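Local coordinates for protein B-agarase (Saccharophagus degradans, PDB 4BQ2) that hydrolyses agarose-type polysaccharides as a family 50 glycoside hydrolase, an exo-beta-agarase of a marine bacterium, at residues A[526-531]-A[572-577]; A[540-545]-A[565-570]. All coordinates share one frame; numbering follows the deposited sequence.

Contact 1 of 2, residues A[526-531]-A[572-577]; sequences KLLKAK and SMLLSA
No ring or other flat side chain takes part where Leu-527, Leu-528 and Lys-531 meet Met-573, Leu-574 and Ala-577. The motif is a helix-helix packing of aliphatic chains plus one thioether. Helix 519-532 packs against residues 572-577, in the N-terminal half of helix 565-593. The two directions are 135° apart, nearer antiparallel than parallel, and the short axes approach to 10.9 Å. The pair lies in the helical outer part of the catalytic module; the centre of the contact is about 32 Å from the centre of the chain.

Met-573 is the residue most covered by the other helix, and its methyl touches three side chains. Its CG is anti to the backbone N (chi1 165°), and the chain stays extended until it bends at the last torsion (chi3 86°). The bend brings CE to all three. CE lies 3.8 Å from Leu-528 CD2 and 4.0 Å from Leu-527 CB. It is also 4.1 Å from Lys-531 CD, on the aliphatic part of that extended chain. The charged end of Lys-531 goes past the methionine to a salt bridge with Asp-570.

The leucines close the other part of the interface. Leu-528 CD1 comes within 4.3 Å of Leu-574 CD1, the two branch ends approaching each other. Both residues also touch Leu-511 of helix 505-511, so a third helix covers this buried side. No hydrogen bond crosses between the two segments. The packing is tightest at Leu-527, whose CD1 methyl presses against Ala-577 CB at 3.4 Å, closer than a usual carbon-carbon contact.

Contact 2 of 2, residues A[540-545]-A[565-570]; sequences NAWGLK and DTLRAD
Trp-542 gives its indole N-H to Asp-570. NE1 lies 2.7 Å from OD2, and the bond is nearly straight, with an N-H...O angle of 169°. The oxygen sits at the ring edge, close to the indole plane, and receives the N-H on its anti lone pair. The carboxylate plane is turned 55° from the ring. OD2 is also hydrogen-bonded to Tyr-532 OH, while OD1 pairs with Lys-531. Both oxygens of this buried carboxylate are therefore satisfied.

Thr-566 OG1 donates to Ala-541 O over a short 2.5 Å, reaching the carbonyl from above its plane. Its chi1 of 52° puts the hydroxyl between the backbone N and the carbonyl carbon, where OG1 meets Ala-541 O. A weak hydrogen bond joins it to Thr-564 as well.

One indole face is covered by Leu-567. Its CD2 methyl lies 3.4 Å from the centroid of the five-membered ring, almost exactly on the normal, a CH-pi contact.

A buried Trp-Asp hydrogen bond thus ties two helices in the helical outer part of the catalytic module. The contact joins the C-terminal part of helix 535-542 to the start of helix 565-593, with Tyr-532 of helix 519-532 packed against Ala-541 and Trp-542.

Contact 2 uses residues 565-570 of helix 565-593, and contact 1 uses residues 572-577 further along it. Their centres are about 12 Å apart. Helices 519-532 and 535-542 both pack on the N-terminal half of this helix. Contact 2 is the more buried and depends on directed polar bonds around an indole and a carboxylate. Contact 1 is apolar between its segments and partly buried: Lys-531 is exposed, Leu-527, Met-573 and Ala-577 partly so, while Leu-528 and Leu-574 are buried. A salt bridge from Lys-531 NZ to Asp-570 OD1, 2.5 Å, links the two. Leu-528 CD2 also packs 3.7 Å from Asp-570 CG and 4.1 Å from Trp-542 CZ2.

Contact 1 of 2, residues A[526-531]-A[572-577]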
loop_
_atom_site.group_PDB
_atom_site.type_symbol
_atom_site.label_atom_id
_atom_site.label_comp_id
_atom_site.label_asym_id
_atom_site.label_seq_id
_atom_site.Cartn_x
_atom_site.Cartn_y
_atom_site.Cartn_z
ATOM N N LYS A 526 12.915 16.442 29.728
ATOM C CA LYS A 526 12.157 17.503 30.433
ATOM C C LYS A 526 10.833 17.006 31.008
ATOM O O LYS A 526 10.458 17.338 32.151
ATOM C CB LYS A 526 11.863 18.704 29.516
ATOM C CG LYS A 526 13.061 19.528 29.070
ATOM C CD LYS A 526 12.592 20.844 28.436
ATOM C CE LYS A 526 13.676 21.500 27.587
ATOM N NZ LYS A 526 13.973 20.748 26.330
ATOM N N LEU A 527 10.100 16.243 30.203
ATOM C CA LEU A 527 8.817 15.724 30.631
ATOM C C LEU A 527 8.958 14.773 31.800
ATOM O O LEU A 527 8.118 14.769 32.690
ATOM C CB LEU A 527 8.089 15.027 29.478
ATOM C CG LEU A 527 7.544 15.962 28.384
ATOM C CD1 LEU A 527 7.200 15.135 27.152
ATOM C CD2 LEU A 527 6.335 16.776 28.853
ATOM N N LEU A 528 9.991 13.942 31.770
ATOM C CA LEU A 528 10.202 12.947 32.839
ATOM C C LEU A 528 10.730 13.605 34.118
ATOM O O LEU A 528 10.392 13.179 35.237
ATOM C CB LEU A 528 11.147 11.844 32.379
ATOM C CG LEU A 528 10.601 10.857 31.343
ATOM C CD1 LEU A 528 11.788 10.185 30.695
ATOM C CD2 LEU A 528 9.690 9.822 31.985
ATOM N N LYS A 529 11.546 14.644 33.950
ATOM C CA LYS A 529 11.920 15.469 35.102
ATOM C C LYS A 529 10.730 16.141 35.763
ATOM O O LYS A 529 10.661 16.188 36.992
ATOM C CB LYS A 529 12.999 16.480 34.745
ATOM C CG LYS A 529 14.365 15.817 34.639
ATOM C CD LYS A 529 15.331 16.699 33.896
ATOM C CE LYS A 529 16.570 15.903 33.542
ATOM N NZ LYS A 529 17.530 16.744 32.785
ATOM N N ALA A 530 9.795 16.652 34.959
ATOM C CA ALA A 530 8.625 17.294 35.522
ATOM C C ALA A 530 7.740 16.249 36.205
ATOM O O ALA A 530 7.144 16.547 37.231
ATOM C CB ALA A 530 7.842 18.078 34.474
ATOM N N LYS A 531 7.685 15.030 35.658
ATOM C CA LYS A 531 6.823 13.979 36.214
ATOM C C LYS A 531 7.360 13.477 37.565
ATOM O O LYS A 531 6.621 13.436 38.539
ATOM C CB LYS A 531 6.668 12.808 35.223
ATOM C CG LYS A 531 5.867 11.629 35.751
ATOM C CD LYS A 531 5.405 10.684 34.653
ATOM C CE LYS A 531 4.659 9.485 35.236
ATOM N NZ LYS A 531 4.333 8.414 34.238
ATOM N N SER A 572 3.904 6.015 26.698
ATOM C CA SER A 572 2.667 6.627 26.184
ATOM C C SER A 572 2.770 8.163 26.202
ATOM O O SER A 572 2.486 8.820 25.200
ATOM C CB SER A 572 1.440 6.174 26.966
ATOM O OG SER A 572 0.255 6.698 26.363
ATOM N N MET A 573 3.206 8.717 27.332
ATOM C CA MET A 573 3.375 10.152 27.485
ATOM C C MET A 573 4.382 10.729 26.457
ATOM O O MET A 573 4.139 11.798 25.860
ATOM C CB MET A 573 3.827 10.479 28.930
ATOM C CG MET A 573 4.372 11.893 29.103
ATOM S SD MET A 573 4.835 12.256 30.808
ATOM C CE MET A 573 6.507 11.617 30.795
ATOM N N LEU A 574 5.503 10.035 26.281
ATOM C CA LEU A 574 6.571 10.467 25.362
ATOM C C LEU A 574 6.136 10.377 23.884
ATOM O O LEU A 574 6.458 11.267 23.065
ATOM C CB LEU A 574 7.847 9.646 25.576
ATOM C CG LEU A 574 8.431 9.715 26.998
ATOM C CD1 LEU A 574 9.702 8.899 27.102
ATOM C CD2 LEU A 574 8.643 11.141 27.462
ATOM N N LEU A 575 5.426 9.299 23.552
ATOM C CA LEU A 575 4.880 9.146 22.194
ATOM C C LEU A 575 3.874 10.262 21.895
ATOM O O LEU A 575 3.900 10.831 20.806
ATOM C CB LEU A 575 4.252 7.751 21.953
ATOM C CG LEU A 575 3.894 7.415 20.480
ATOM C CD1 LEU A 575 5.084 7.662 19.538
ATOM C CD2 LEU A 575 3.370 6.003 20.313
ATOM N N SER A 576 3.001 10.570 22.859
ATOM C CA SER A 576 2.037 11.623 22.695
ATOM C C SER A 576 2.732 12.918 22.437
ATOM O O SER A 576 2.352 13.643 21.527
ATOM C CB SER A 576 1.104 11.758 23.910
ATOM O OG SER A 576 0.146 10.713 23.916
ATOM N N ALA A 577 3.765 13.216 23.224
ATOM C CA ALA A 577 4.443 14.492 23.080
ATOM C C ALA A 577 5.165 14.614 21.733
ATOM O O ALA A 577 5.125 15.682 21.086
ATOM C CB ALA A 577 5.389 14.728 24.252
#

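Contact 2 of 2, residues A[540-545]-A[565-570]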
loop_
_atom_site.group_PDB
_atom_site.type_symbol
_atom_site.label_atom_id
_atom_site.label_comp_id
_atom_site.label_asym_id
_atom_site.label_seq_id
_atom_site.Cartn_x
_atom_site.Cartn_y
_atom_site.Cartn_z
ATOM N N ASN A 540 12.898 4.109 41.000
ATOM C CA ASN A 540 11.939 3.169 41.555
ATOM C C ASN A 540 10.847 2.839 40.562
ATOM O O ASN A 540 10.339 1.739 40.570
ATOM C CB ASN A 540 11.331 3.684 42.860
ATOM C CG ASN A 540 12.168 3.319 44.080
ATOM O OD1 ASN A 540 12.761 2.230 44.161
ATOM N ND2 ASN A 540 12.207 4.226 45.046
ATOM N N ALA A 541 10.477 3.796 39.715
ATOM C CA ALA A 541 9.461 3.520 38.695
ATOM C C ALA A 541 9.988 2.538 37.637
ATOM O O ALA A 541 9.266 1.622 37.212
ATOM C CB ALA A 541 8.934 4.807 38.066
ATOM N N TRP A 542 11.256 2.682 37.275
ATOM C CA TRP A 542 11.830 1.881 36.197
ATOM C C TRP A 542 12.610 0.694 36.689
ATOM O O TRP A 542 13.115 -0.095 35.883
ATOM C CB TRP A 542 12.725 2.746 35.305
ATOM C CG TRP A 542 11.955 3.753 34.475
ATOM C CD1 TRP A 542 10.656 4.133 34.634
ATOM C CD2 TRP A 542 12.473 4.532 33.384
ATOM N NE1 TRP A 542 10.325 5.083 33.690
ATOM C CE2 TRP A 542 11.424 5.337 32.910
ATOM C CE3 TRP A 542 13.725 4.609 32.755
ATOM C CZ2 TRP A 542 11.589 6.237 31.835
ATOM C CZ3 TRP A 542 13.894 5.497 31.693
ATOM C CH2 TRP A 542 12.825 6.296 31.242
ATOM N N GLY A 543 12.685 0.564 38.013
ATOM C CA GLY A 543 13.479 -0.488 38.647
ATOM C C GLY A 543 14.967 -0.326 38.371
ATOM O O GLY A 543 15.674 -1.308 38.230
ATOM N N LEU A 544 15.449 0.914 38.289
ATOM C CA LEU A 544 16.857 1.167 37.944
ATOM C C LEU A 544 17.650 1.764 39.115
ATOM O O LEU A 544 17.090 2.035 40.178
ATOM C CB LEU A 544 16.941 2.109 36.728
ATOM C CG LEU A 544 16.456 1.672 35.340
ATOM C CD1 LEU A 544 16.605 2.811 34.343
ATOM C CD2 LEU A 544 17.211 0.450 34.844
ATOM N N LYS A 545 18.942 2.002 38.901
ATOM C CA LYS A 545 19.819 2.546 39.942
ATOM C C LYS A 545 20.716 3.632 39.376
ATOM O O LYS A 545 21.918 3.677 39.666
ATOM C CB LYS A 545 20.695 1.443 40.538
ATOM C CG LYS A 545 19.949 0.322 41.236
ATOM C CD LYS A 545 20.937 -0.740 41.697
ATOM C CE LYS A 545 21.860 -1.163 40.554
ATOM N NZ LYS A 545 23.274 -1.377 40.990
ATOM N N ASP A 565 3.747 -1.187 34.161
ATOM C CA ASP A 565 2.758 -0.093 34.181
ATOM C C ASP A 565 3.404 1.271 34.068
ATOM O O ASP A 565 2.922 2.128 33.321
ATOM C CB ASP A 565 1.893 -0.178 35.447
ATOM C CG ASP A 565 1.018 -1.441 35.463
ATOM O OD1 ASP A 565 0.698 -1.934 34.361
ATOM O OD2 ASP A 565 0.690 -1.968 36.557
ATOM N N THR A 566 4.486 1.489 34.825
ATOM C CA THR A 566 5.133 2.804 34.830
ATOM C C THR A 566 5.829 3.050 33.490
ATOM O O THR A 566 5.648 4.123 32.904
ATOM C CB THR A 566 6.128 2.999 36.016
ATOM O OG1 THR A 566 7.046 1.906 36.056
ATOM C CG2 THR A 566 5.397 3.049 37.346
ATOM N N LEU A 567 6.606 2.067 33.004
ATOM C CA LEU A 567 7.246 2.189 31.698
ATOM C C LEU A 567 6.220 2.417 30.590
ATOM O O LEU A 567 6.368 3.339 29.789
ATOM C CB LEU A 567 8.139 0.966 31.374
ATOM C CG LEU A 567 9.514 0.949 32.044
ATOM C CD1 LEU A 567 10.223 -0.373 31.763
ATOM C CD2 LEU A 567 10.366 2.146 31.600
ATOM N N ARG A 568 5.131 1.647 30.575
ATOM C CA ARG A 568 4.081 1.921 29.594
ATOM C C ARG A 568 3.521 3.368 29.669
ATOM O O ARG A 568 3.383 4.052 28.635
ATOM C CB ARG A 568 2.944 0.907 29.727
ATOM C CG ARG A 568 1.879 1.084 28.676
ATOM C CD ARG A 568 0.707 0.125 28.908
ATOM N NE ARG A 568 1.179 -1.255 29.052
ATOM C CZ ARG A 568 1.412 -2.085 28.037
ATOM N NH1 ARG A 568 1.201 -1.686 26.781
ATOM N NH2 ARG A 568 1.863 -3.316 28.278
ATOM N N ALA A 569 3.205 3.833 30.880
ATOM C CA ALA A 569 2.659 5.186 31.067
ATOM C C ALA A 569 3.630 6.230 30.532
ATOM O O ALA A 569 3.225 7.203 29.883
ATOM C CB ALA A 569 2.355 5.452 32.542
ATOM N N ASP A 570 4.910 6.015 30.793
ATOM C CA ASP A 570 5.969 6.897 30.338
ATOM C C ASP A 570 6.166 6.864 28.824
ATOM O O ASP A 570 6.343 7.930 28.184
ATOM C CB ASP A 570 7.288 6.605 31.078
ATOM C CG ASP A 570 7.240 7.044 32.551
ATOM O OD1 ASP A 570 6.397 7.897 32.886
ATOM O OD2 ASP A 570 8.046 6.546 33.362
#